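Local coordinates for protein creatinine amidohydrolase (Nostoc punctiforme PCC 73102, PDB 3NO4) that probably hydrolyses carbon-nitrogen bonds in linear amides as a metal-dependent member of the creatininase superfamily, at residues Ile41-Ser46 and Ala76-Thr81; Gly51-Ile56 and Ala206-Glu211; Phe123-Gly128 and Val158-Ala163; Glu211-His216 and Val226-Gly231. All coordinates share one frame; numbering follows the deposited sequence. Where two conformers were deposited one is given.

Contact 1 of 4, residues Ile41-Ser46 and Ala76-Thr81; sequences IFPIGS and AIVGPT
I41 is gripped by the backbone of residues 76-81 through both its N-H and its C=O. Its N-H donates to the carbonyl of I77, with I41 N to I77 O at 3.0 Å and nearly straight at 175°, while its own O accepts from G79 N at 2.8 Å. This is the pattern of parallel strands, and it pairs I41 with V78. The isoleucine's CG1 branch stands beside the backbone N (chi1 -65°), which carries CD1 to within 3.6 Å of A76 CB; a branched aliphatic chain suits so buried a strand position. The F42 ring reaches the G79-P80 backbone: P80 O lies in the ring plane at its edge, 3.6 Å from F42 CD1, and CE1 approaches the P80 ring. Glycine suits position 79, beside this ring, because a CB there would run into F42 CE1. P43 has no N-H to give G79 O, so the next bond of the ladder is missing; P43 CD rests 3.4 Å from G79 O, and its CG meets T81 OG1 with the two side chains at about a right angle. That hydroxyl is hydrogen-bonded to E64, on helix 58-74. The contact closes the beta-alpha-beta unit of strand 39-44, helix 58-74 and strand 77-78: I41 and P43 pack on A67 of the helix, Y260 of helix 242-265 touches I41 and A76, and strand 122-127 flanks strand 39-44 across from strand 77-78.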
loop_
_atom_site.group_PDB
_atom_site.type_symbol
_atom_site.label_atom_id
_atom_site.label_comp_id
_atom_site.label_asym_id
_atom_site.label_seq_id
_atom_site.Cartn_x
_atom_site.Cartn_y
_atom_site.Cartn_z
ATOM N N ILE A 41 27.400 -1.350 7.088
ATOM C CA ILE A 41 27.184 0.101 7.138
ATOM C C ILE A 41 26.481 0.495 5.848
ATOM O O ILE A 41 26.924 0.070 4.756
ATOM C CB ILE A 41 28.477 0.881 7.279
ATOM C CG1 ILE A 41 29.117 0.556 8.624
ATOM C CG2 ILE A 41 28.221 2.410 7.144
ATOM C CD1 ILE A 41 30.508 1.113 8.788
ATOM N N PHE A 42 25.345 1.189 5.974
ATOM C CA PHE A 42 24.727 1.895 4.856
ATOM C C PHE A 42 24.896 3.400 4.959
ATOM O O PHE A 42 24.444 3.978 5.943
ATOM C CB PHE A 42 23.249 1.549 4.713
ATOM C CG PHE A 42 23.035 0.251 4.029
ATOM C CD1 PHE A 42 23.103 0.175 2.645
ATOM C CD2 PHE A 42 22.817 -0.907 4.762
ATOM C CE1 PHE A 42 22.958 -1.038 1.992
ATOM C CE2 PHE A 42 22.649 -2.147 4.121
ATOM C CZ PHE A 42 22.740 -2.205 2.724
ATOM N N PRO A 43 25.538 4.037 3.950
ATOM C CA PRO A 43 25.449 5.498 3.922
ATOM C C PRO A 43 24.067 5.876 3.396
ATOM O O PRO A 43 23.605 5.272 2.415
ATOM C CB PRO A 43 26.567 5.921 2.956
ATOM C CG PRO A 43 27.196 4.704 2.442
ATOM C CD PRO A 43 26.377 3.530 2.852
ATOM N N ILE A 44 23.408 6.810 4.061
ATOM C CA ILE A 44 22.131 7.337 3.608
ATOM C C ILE A 44 22.162 8.851 3.598
ATOM O O ILE A 44 22.474 9.469 4.595
ATOM C CB ILE A 44 20.886 6.759 4.356
ATOM C CG1 ILE A 44 19.576 7.290 3.733
ATOM C CG2 ILE A 44 20.928 7.044 5.850
ATOM C CD1 ILE A 44 18.283 6.564 4.244
ATOM N N GLY A 45 21.871 9.439 2.447
ATOM C CA GLY A 45 21.720 10.890 2.336
ATOM C C GLY A 45 20.412 11.332 1.695
ATOM O O GLY A 45 19.303 10.889 2.082
ATOM N N SER A 46 20.551 12.243 0.741
ATOM C CA SER A 46 19.437 12.937 0.132
ATOM C C SER A 46 19.909 13.663 -1.104
ATOM O O SER A 46 21.113 13.959 -1.244
ATOM C CB SER A 46 18.841 13.958 1.125
ATOM O OG SER A 46 17.618 14.462 0.629
ATOM N N ALA A 76 34.325 -2.918 8.596
ATOM C CA ALA A 76 32.925 -3.142 8.206
ATOM C C ALA A 76 32.744 -3.074 6.689
ATOM O O ALA A 76 33.257 -2.175 6.027
ATOM C CB ALA A 76 32.006 -2.146 8.866
ATOM N N ILE A 77 31.940 -3.989 6.159
ATOM C CA ILE A 77 31.486 -3.922 4.774
ATOM C C ILE A 77 30.537 -2.735 4.600
ATOM O O ILE A 77 29.691 -2.462 5.478
ATOM C CB ILE A 77 30.844 -5.272 4.285
ATOM C CG1 ILE A 77 30.845 -5.353 2.738
ATOM C CG2 ILE A 77 29.427 -5.512 4.842
ATOM C CD1 ILE A 77 30.628 -6.745 2.237
ATOM N N VAL A 78 30.696 -2.004 3.494
ATOM C CA VAL A 78 29.924 -0.768 3.267
ATOM C C VAL A 78 29.051 -0.986 2.053
ATOM O O VAL A 78 29.562 -1.190 0.943
ATOM C CB VAL A 78 30.816 0.436 3.080
ATOM C CG1 VAL A 78 29.981 1.708 2.725
ATOM C CG2 VAL A 78 31.711 0.638 4.316
ATOM N N GLY A 79 27.730 -0.978 2.282
ATOM C CA GLY A 79 26.772 -1.111 1.202
ATOM C C GLY A 79 26.661 0.140 0.329
ATOM O O GLY A 79 27.244 1.160 0.639
ATOM N N PRO A 80 25.924 0.049 -0.794
ATOM C CA PRO A 80 25.771 1.176 -1.710
ATOM C C PRO A 80 24.953 2.293 -1.090
ATOM O O PRO A 80 24.027 2.013 -0.317
ATOM C CB PRO A 80 25.015 0.565 -2.895
ATOM C CG PRO A 80 24.299 -0.634 -2.321
ATOM C CD PRO A 80 25.214 -1.149 -1.276
ATOM N N THR A 81 25.283 3.531 -1.465
ATOM C CA THR A 81 24.695 4.720 -0.863
ATOM C C THR A 81 23.201 4.832 -1.252
ATOM O O THR A 81 22.815 4.603 -2.428
ATOM C CB THR A 81 25.480 5.994 -1.257
ATOM O OG1 THR A 81 26.866 5.841 -0.892
ATOM C CG2 THR A 81 24.892 7.245 -0.599
#

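Contact 2 of 4, residues Gly51-Ile56 and Ala206-Glu211; sequences GPTGLI and APLSPE
P52 and T53 meet A206, P207 and L208 in an apolar loop-to-loop contact near the surface, with one segment in the loop after strand 39-44 and the other in the long loop between helices 189-198 and 221-227. The proline ring is at its centre. L208 reaches it with a single branch: CD2 lies 3.8 Å from P52 CG and almost as near to P52 CB and CD, so one methyl is set against one side of the five-membered ring. The leucine's CB does not aim at the other loop, but CG lies beside the backbone N (chi1 -62°); CD1 continues the extended chain, while CD2, the other branch, is turned onto the proline. Further along, P52 CB packs against a backbone carbonyl, 3.5 Å from P207 O, and P52 O faces the methyl of A206. The loop carrying P52 leads from metal ligand H50 toward metal ligand D59, which bind nickel here together with E191; the contact therefore packs a surface loop against the connection between two ligands, the side chain of T53 being about 12 Å from the nickel. T53 holds its methyl beside its own backbone N, and CG2 comes 3.5 Å from A206 O and 4.0 Å from A206 CB. The small alanine fits here, since its methyl touches both the carbonyl of P52 and the methyl of T53. Just beyond, S209 OG donates to E211 O at 2.8 Å, tying the loop to itself. On the neighbouring second subunit, Q28 packs against P52.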
loop_
_atom_site.group_PDB
_atom_site.type_symbol
_atom_site.label_atom_id
_atom_site.label_comp_id
_atom_site.label_asym_id
_atom_site.label_seq_id
_atom_site.Cartn_x
_atom_site.Cartn_y
_atom_site.Cartn_z
ATOM N N GLY A 51 20.972 25.621 -0.911
ATOM C CA GLY A 51 21.221 27.017 -1.070
ATOM C C GLY A 51 21.921 27.334 -2.387
ATOM O O GLY A 51 22.101 26.441 -3.216
ATOM N N PRO A 52 22.269 28.610 -2.601
ATOM C CA PRO A 52 23.020 29.053 -3.808
ATOM C C PRO A 52 24.370 28.381 -4.062
ATOM O O PRO A 52 24.770 28.277 -5.216
ATOM C CB PRO A 52 23.240 30.556 -3.539
ATOM C CG PRO A 52 22.034 30.949 -2.659
ATOM C CD PRO A 52 21.884 29.772 -1.750
ATOM N N THR A 53 25.082 28.004 -3.002
ATOM C CA THR A 53 26.456 27.503 -3.102
ATOM C C THR A 53 26.594 26.023 -2.742
ATOM O O THR A 53 27.675 25.481 -2.890
ATOM C CB THR A 53 27.395 28.306 -2.186
ATOM O OG1 THR A 53 26.906 28.242 -0.848
ATOM C CG2 THR A 53 27.521 29.746 -2.646
ATOM N N GLY A 54 25.524 25.375 -2.251
ATOM C CA GLY A 54 25.596 23.996 -1.811
ATOM C C GLY A 54 25.276 23.008 -2.906
ATOM O O GLY A 54 24.396 23.214 -3.736
ATOM N N LEU A 55 25.947 21.882 -2.843
ATOM C CA LEU A 55 25.684 20.776 -3.740
ATOM C C LEU A 55 24.373 20.068 -3.423
ATOM O O LEU A 55 24.075 19.771 -2.267
ATOM C CB LEU A 55 26.841 19.804 -3.659
ATOM C CG LEU A 55 28.240 20.366 -3.961
ATOM C CD1 LEU A 55 29.236 19.142 -4.100
ATOM C CD2 LEU A 55 28.290 21.280 -5.207
ATOM N N ILE A 56 23.593 19.772 -4.453
ATOM C CA ILE A 56 22.322 19.019 -4.281
ATOM C C ILE A 56 22.572 17.654 -3.656
ATOM O O ILE A 56 21.713 17.155 -2.953
ATOM C CB ILE A 56 21.513 18.973 -5.572
ATOM C CG1 ILE A 56 20.843 20.343 -5.786
ATOM C CG2 ILE A 56 20.461 17.805 -5.602
ATOM C CD1 ILE A 56 20.301 20.572 -7.241
ATOM N N ALA A 206 28.700 31.722 -5.688
ATOM C CA ALA A 206 27.423 32.334 -5.978
ATOM C C ALA A 206 27.158 33.267 -4.840
ATOM O O ALA A 206 27.680 33.045 -3.722
ATOM C CB ALA A 206 26.277 31.291 -6.140
ATOM N N PRO A 207 26.413 34.354 -5.122
ATOM C CA PRO A 207 26.168 35.313 -4.058
ATOM C C PRO A 207 25.223 34.737 -3.026
ATOM O O PRO A 207 24.342 33.899 -3.364
ATOM C CB PRO A 207 25.568 36.525 -4.776
ATOM C CG PRO A 207 25.162 36.059 -6.105
ATOM C CD PRO A 207 25.967 34.844 -6.435
ATOM N N LEU A 208 25.453 35.136 -1.781
ATOM C CA LEU A 208 24.580 34.786 -0.676
ATOM C C LEU A 208 24.050 36.119 -0.206
ATOM O O LEU A 208 24.846 37.018 0.096
ATOM C CB LEU A 208 25.382 34.085 0.430
ATOM C CG LEU A 208 26.027 32.755 0.003
ATOM C CD1 LEU A 208 27.053 32.198 1.021
ATOM C CD2 LEU A 208 24.928 31.739 -0.281
ATOM N N SER A 209 22.722 36.274 -0.175
ATOM C CA SER A 209 22.097 37.467 0.430
ATOM C C SER A 209 22.681 37.657 1.814
ATOM O O SER A 209 22.904 36.676 2.522
ATOM C CB SER A 209 20.570 37.354 0.526
ATOM O OG SER A 209 20.178 36.308 1.416
ATOM N N PRO A 210 22.996 38.915 2.184
ATOM C CA PRO A 210 23.705 39.139 3.467
ATOM C C PRO A 210 22.866 38.805 4.721
ATOM O O PRO A 210 23.440 38.396 5.736
ATOM C CB PRO A 210 24.082 40.625 3.404
ATOM C CG PRO A 210 23.042 41.252 2.482
ATOM C CD PRO A 210 22.610 40.180 1.514
ATOM N N GLU A 211 21.536 38.962 4.630
ATOM C CA GLU A 211 20.590 38.519 5.673
ATOM C C GLU A 211 20.115 37.135 5.308
ATOM O O GLU A 211 19.830 36.890 4.141
ATOM C CB GLU A 211 19.342 39.422 5.725
ATOM C CG GLU A 211 19.618 40.918 5.815
ATOM C CD GLU A 211 20.503 41.299 7.001
ATOM O OE1 GLU A 211 20.452 40.611 8.051
ATOM O OE2 GLU A 211 21.243 42.296 6.872
#

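Contact 3 of 4, residues Phe123-Gly128 and Val158-Ala163; sequences FYFING and VQCQVA
Strands 123-127 and 159-163 run parallel, their directions 21° apart, joined by five backbone hydrogen bonds that alternate from F123 N to Q159 O at 2.9 Å through to N127 N to A163 O at 2.8 Å. F123, F125, C160 and V162 share one face. F123 CB touches C160 SG at 3.9 Å, and the sulfur lies oblique to the F123 ring in a sulfur-aromatic contact; V158 CG1 meets CE1 of the same ring. The rings of F123 and F125 each turn an edge to a carbonyl, Q159 O and Q161 O respectively. V162 CG2 reaches 3.5 Å to N127 CB, whose amide is held by N132, N164 and the backbone of H129. The other face carries Y124, I126, Q161 and A163. Y124 CG is anti to its backbone N (chi1 -165°), which lays the ring toward the neighbouring strand, its CZ 3.5 Å from A163 CB; alanine's small methyl suits the place beside the ring's phenol end. In the conformer described here, Q161 runs alongside Y124, its amide plane 79° from the ring, and a water joins their ends, 2.6 Å from Y124 OH and accepting from Q161 NE2. Replacing Y124 with a phenylalanine would keep the ring beside A163 but would probably leave the water without the hydroxyl that holds it. Helices 132-150 and 101-118 pack on the phenylalanine face and L256 of helix 242-265 on the tyrosine face, as expected of a parallel alpha/beta sheet whose strands 122-127 and 159-164 form a beta-alpha-beta unit through helix 132-150.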
loop_
_atom_site.group_PDB
_atom_site.type_symbol
_atom_site.label_atom_id
_atom_site.label_comp_id
_atom_site.label_asym_id
_atom_site.label_seq_id
_atom_site.Cartn_x
_atom_site.Cartn_y
_atom_site.Cartn_z
ATOM N N PHE A 123 22.841 -3.524 11.421
ATOM C CA PHE A 123 22.699 -2.543 10.347
ATOM C C PHE A 123 22.911 -1.117 10.876
ATOM O O PHE A 123 22.070 -0.596 11.652
ATOM C CB PHE A 123 21.325 -2.656 9.699
ATOM C CG PHE A 123 21.101 -3.938 9.018
ATOM C CD1 PHE A 123 20.713 -5.081 9.749
ATOM C CD2 PHE A 123 21.250 -4.049 7.652
ATOM C CE1 PHE A 123 20.495 -6.285 9.120
ATOM C CE2 PHE A 123 21.052 -5.266 7.015
ATOM C CZ PHE A 123 20.655 -6.380 7.746
ATOM N N TYR A 124 24.038 -0.518 10.504
ATOM C CA TYR A 124 24.468 0.828 10.981
ATOM C C TYR A 124 24.325 1.820 9.827
ATOM O O TYR A 124 25.079 1.733 8.827
ATOM C CB TYR A 124 25.917 0.745 11.465
ATOM C CG TYR A 124 26.397 1.895 12.299
ATOM C CD1 TYR A 124 25.945 2.066 13.593
ATOM C CD2 TYR A 124 27.342 2.806 11.808
ATOM C CE1 TYR A 124 26.413 3.106 14.391
ATOM C CE2 TYR A 124 27.817 3.846 12.605
ATOM C CZ TYR A 124 27.331 3.988 13.892
ATOM O OH TYR A 124 27.774 4.996 14.689
ATOM N N PHE A 125 23.271 2.635 9.880
ATOM C CA PHE A 125 22.966 3.616 8.842
ATOM C C PHE A 125 23.661 4.913 9.222
ATOM O O PHE A 125 23.286 5.527 10.226
ATOM C CB PHE A 125 21.478 3.889 8.707
ATOM C CG PHE A 125 20.715 2.733 8.128
ATOM C CD1 PHE A 125 20.366 1.651 8.921
ATOM C CD2 PHE A 125 20.431 2.689 6.768
ATOM C CE1 PHE A 125 19.642 0.521 8.335
ATOM C CE2 PHE A 125 19.732 1.588 6.206
ATOM C CZ PHE A 125 19.355 0.522 7.011
ATOM N N ILE A 126 24.622 5.345 8.400
ATOM C CA ILE A 126 25.329 6.608 8.647
ATOM C C ILE A 126 24.625 7.599 7.783
ATOM O O ILE A 126 24.675 7.521 6.546
ATOM C CB ILE A 126 26.788 6.545 8.322
ATOM C CG1 ILE A 126 27.506 5.634 9.334
ATOM C CG2 ILE A 126 27.406 7.943 8.348
ATOM C CD1 ILE A 126 28.992 5.315 8.955
ATOM N N ASN A 127 23.949 8.530 8.448
ATOM C CA ASN A 127 22.984 9.406 7.806
ATOM C C ASN A 127 23.515 10.848 7.667
ATOM O O ASN A 127 24.169 11.370 8.555
ATOM C CB ASN A 127 21.685 9.363 8.597
ATOM C CG ASN A 127 20.642 10.331 8.080
ATOM O OD1 ASN A 127 20.379 10.405 6.873
ATOM N ND2 ASN A 127 20.020 11.054 8.997
ATOM N N GLY A 128 23.195 11.471 6.533
ATOM C CA GLY A 128 23.573 12.837 6.228
ATOM C C GLY A 128 22.435 13.845 6.194
ATOM O O GLY A 128 22.704 15.009 5.995
ATOM N N VAL A 158 18.253 -9.154 14.867
ATOM C CA VAL A 158 18.474 -8.087 13.880
ATOM C C VAL A 158 18.250 -6.740 14.570
ATOM O O VAL A 158 17.215 -6.527 15.255
ATOM C CB VAL A 158 17.581 -8.218 12.635
ATOM C CG1 VAL A 158 17.656 -6.939 11.735
ATOM C CG2 VAL A 158 17.961 -9.498 11.843
ATOM N N GLN A 159 19.246 -5.873 14.401
ATOM C CA GLN A 159 19.255 -4.552 15.031
ATOM C C GLN A 159 19.625 -3.530 13.986
ATOM O O GLN A 159 20.554 -3.771 13.202
ATOM C CB GLN A 159 20.290 -4.497 16.145
ATOM C CG GLN A 159 20.008 -5.420 17.289
ATOM C CD GLN A 159 21.098 -5.454 18.330
ATOM O OE1 GLN A 159 22.052 -4.664 18.294
ATOM N NE2 GLN A 159 20.961 -6.370 19.285
ATOM N N CYS A 160 18.894 -2.417 13.975
ATOM C CA CYS A 160 19.227 -1.275 13.153
ATOM C C CYS A 160 19.467 -0.064 14.040
ATOM O O CYS A 160 18.799 0.099 15.092
ATOM C CB CYS A 160 18.105 -0.969 12.165
ATOM S SG CYS A 160 17.699 -2.284 10.988
ATOM N N GLN A 161 20.428 0.763 13.634
ATOM C CA GLN A 161 20.697 2.063 14.286
ATOM C C GLN A 161 21.056 3.073 13.200
ATOM O O GLN A 161 21.711 2.713 12.194
ATOM C CB GLN A 161 21.845 1.978 15.309
ATOM C CG GLN A 161 21.961 3.220 16.251
ATOM C CD GLN A 161 23.322 3.425 16.887
ATOM O OE1 GLN A 161 23.890 2.518 17.472
ATOM N NE2 GLN A 161 23.828 4.648 16.802
ATOM N N VAL A 162 20.642 4.317 13.414
ATOM C CA VAL A 162 21.015 5.450 12.584
ATOM C C VAL A 162 22.018 6.317 13.391
ATOM O O VAL A 162 21.841 6.542 14.606
ATOM C CB VAL A 162 19.772 6.253 12.090
ATOM C CG1 VAL A 162 18.952 6.760 13.260
ATOM C CG2 VAL A 162 20.239 7.421 11.163
ATOM N N ALA A 163 23.116 6.719 12.734
ATOM C CA ALA A 163 24.121 7.583 13.326
ATOM C C ALA A 163 24.217 8.793 12.417
ATOM O O ALA A 163 24.524 8.658 11.223
ATOM C CB ALA A 163 25.457 6.862 13.409
HETATM O O HOH W 1 26.707 5.427 17.021
#

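Contact 4 of 4, residues Glu211-His216 and Val226-Gly231; sequences EVASGH and VRYPDG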
loop_
_atom_site.group_PDB
_atom_site.type_symbol
_atom_site.label_atom_id
_atom_site.label_comp_id
_atom_site.label_asym_id
_atom_site.label_seq_id
_atom_site.Cartn_x
_atom_site.Cartn_y
_atom_site.Cartn_z
ATOM N N GLU A 211 21.536 38.962 4.630
ATOM C CA GLU A 211 20.590 38.519 5.673
ATOM C C GLU A 211 20.115 37.135 5.308
ATOM O O GLU A 211 19.830 36.890 4.141
ATOM C CB GLU A 211 19.342 39.422 5.725
ATOM C CG GLU A 211 19.618 40.918 5.815
ATOM C CD GLU A 211 20.503 41.299 7.001
ATOM O OE1 GLU A 211 20.452 40.611 8.051
ATOM O OE2 GLU A 211 21.243 42.296 6.872
ATOM N N VAL A 212 20.004 36.259 6.300
ATOM C CA VAL A 212 19.507 34.900 6.095
ATOM C C VAL A 212 18.383 34.591 7.097
ATOM O O VAL A 212 18.519 34.855 8.291
ATOM C CB VAL A 212 20.679 33.849 6.127
ATOM C CG1 VAL A 212 21.344 33.785 7.520
ATOM C CG2 VAL A 212 20.196 32.503 5.651
ATOM N N ALA A 213 17.272 34.040 6.588
ATOM C CA ALA A 213 16.124 33.647 7.416
ATOM C C ALA A 213 16.557 32.609 8.445
ATOM O O ALA A 213 17.325 31.706 8.129
ATOM C CB ALA A 213 14.986 33.105 6.556
ATOM N N SER A 214 16.105 32.786 9.680
ATOM C CA SER A 214 16.488 31.944 10.809
ATOM C C SER A 214 15.260 31.165 11.262
ATOM O O SER A 214 14.191 31.266 10.657
ATOM C CB SER A 214 17.006 32.833 11.933
ATOM O OG SER A 214 15.978 33.719 12.367
ATOM N N GLY A 215 15.405 30.395 12.329
ATOM C CA GLY A 215 14.322 29.562 12.802
ATOM C C GLY A 215 14.379 28.202 12.154
ATOM O O GLY A 215 15.090 27.983 11.164
ATOM N N HIS A 216 13.615 27.300 12.762
ATOM C CA HIS A 216 13.756 25.868 12.614
ATOM C C HIS A 216 12.439 25.241 12.142
ATOM O O HIS A 216 12.353 24.034 12.107
ATOM C CB HIS A 216 14.206 25.255 13.986
ATOM C CG HIS A 216 15.443 25.902 14.577
ATOM N ND1 HIS A 216 16.698 25.313 14.530
ATOM C CD2 HIS A 216 15.620 27.102 15.189
ATOM C CE1 HIS A 216 17.586 26.118 15.093
ATOM N NE2 HIS A 216 16.961 27.217 15.490
ATOM N N VAL A 226 8.856 29.912 0.832
ATOM C CA VAL A 226 8.463 31.230 1.360
ATOM C C VAL A 226 9.298 31.619 2.585
ATOM O O VAL A 226 9.833 32.727 2.640
ATOM C CB VAL A 226 6.909 31.314 1.671
ATOM C CG1 VAL A 226 6.543 32.662 2.383
ATOM C CG2 VAL A 226 6.103 31.142 0.370
ATOM N N ARG A 227 9.438 30.706 3.542
ATOM C CA ARG A 227 10.229 30.959 4.755
ATOM C C ARG A 227 11.702 31.130 4.509
ATOM O O ARG A 227 12.327 31.938 5.181
ATOM C CB ARG A 227 10.091 29.834 5.783
ATOM C CG ARG A 227 8.778 29.867 6.491
ATOM C CD ARG A 227 8.703 28.780 7.572
ATOM N NE ARG A 227 7.296 28.638 7.897
ATOM C CZ ARG A 227 6.601 29.434 8.708
ATOM N NH1 ARG A 227 7.164 30.431 9.406
ATOM N NH2 ARG A 227 5.310 29.205 8.843
ATOM N N TYR A 228 12.237 30.346 3.571
ATOM C CA TYR A 228 13.700 30.233 3.334
ATOM C C TYR A 228 13.910 30.398 1.823
ATOM O O TYR A 228 14.090 29.417 1.120
ATOM C CB TYR A 228 14.213 28.885 3.878
ATOM C CG TYR A 228 13.745 28.559 5.292
ATOM C CD1 TYR A 228 14.242 29.246 6.399
ATOM C CD2 TYR A 228 12.755 27.591 5.511
ATOM C CE1 TYR A 228 13.779 28.956 7.699
ATOM C CE2 TYR A 228 12.301 27.280 6.790
ATOM C CZ TYR A 228 12.813 27.968 7.890
ATOM O OH TYR A 228 12.352 27.665 9.149
ATOM N N PRO A 229 13.848 31.646 1.311
ATOM C CA PRO A 229 13.774 31.864 -0.165
ATOM C C PRO A 229 14.943 31.381 -0.994
ATOM O O PRO A 229 14.732 30.944 -2.138
ATOM C CB PRO A 229 13.587 33.388 -0.305
ATOM C CG PRO A 229 13.105 33.842 1.018
ATOM C CD PRO A 229 13.682 32.923 2.036
ATOM N N ASP A 230 16.157 31.436 -0.458
ATOM C CA ASP A 230 17.311 30.894 -1.197
ATOM C C ASP A 230 17.610 29.439 -0.821
ATOM O O ASP A 230 18.526 28.842 -1.376
ATOM C CB ASP A 230 18.531 31.823 -1.114
ATOM C CG ASP A 230 19.293 31.729 0.198
ATOM O OD1 ASP A 230 18.893 31.032 1.160
ATOM O OD2 ASP A 230 20.336 32.389 0.256
ATOM N N GLY A 231 16.885 28.921 0.159
ATOM C CA GLY A 231 16.964 27.529 0.591
ATOM C C GLY A 231 17.779 27.277 1.834
ATOM O O GLY A 231 17.714 26.195 2.380
HETATM O O HOH W 2 12.140 32.487 8.436
#
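Y228 reaches across from the end of helix 221-227 to residues 213-216. With CG beside the backbone N (chi1 -48°), the ring swings toward the other segment although CB itself does not point there. R227 CB lies over one ring face, 3.4 Å above the plane and offset toward the rim. CD1 meets the methyl of A213, 3.9 Å from A213 CB, and that methyl also rests against the carbonyl of R227. CE1 comes next, with S214 O near the ring plane at its edge, 3.8 Å away. At the tip, Y228 OH passes 3.4 Å from G215 O, a close approach and not a hydrogen bond; the hydroxyl is hydrogen-bonded to R217 O. Glycine suits position 215 because a side chain at its backbone angles would jam against the preceding carbonyl. A water donates to S214 O at 3.3 Å and weakly to R227 O, bridging the segments beside A213. A leucine in place of Y228 would probably leave R217 O without the hydroxyl and open a gap beside S214 and G215. F224 of helix 221-227 meets the Y228 ring. Just after the helix, the chain makes a type I beta turn from Y228 to G231, closed by G231 N to Y228 O at 3.0 Å. The arrangement is that of a helix end turning back on the loop that leads into the helix.

From the N terminus, contact 1 comes first, closing the beta-alpha-beta unit around helix 58-74. Contact 2 opens within that loop, at 51-56, and closes only at 206-211, so the two cross. Contact 3 lies nested inside the long loop of contact 2 and closes the second unit, around helix 132-150. It adjoins contact 1 in the same sheet, where F42 and I44 pair with I126. Contact 4 follows in series, starting at E211, which it shares with contact 2, and closes the short loop around helix 221-227; P52 also touches D230 there. Contacts 1 and 3 thus join neighbouring strands of the central sheet, while contacts 2 and 4 join the peripheral loops.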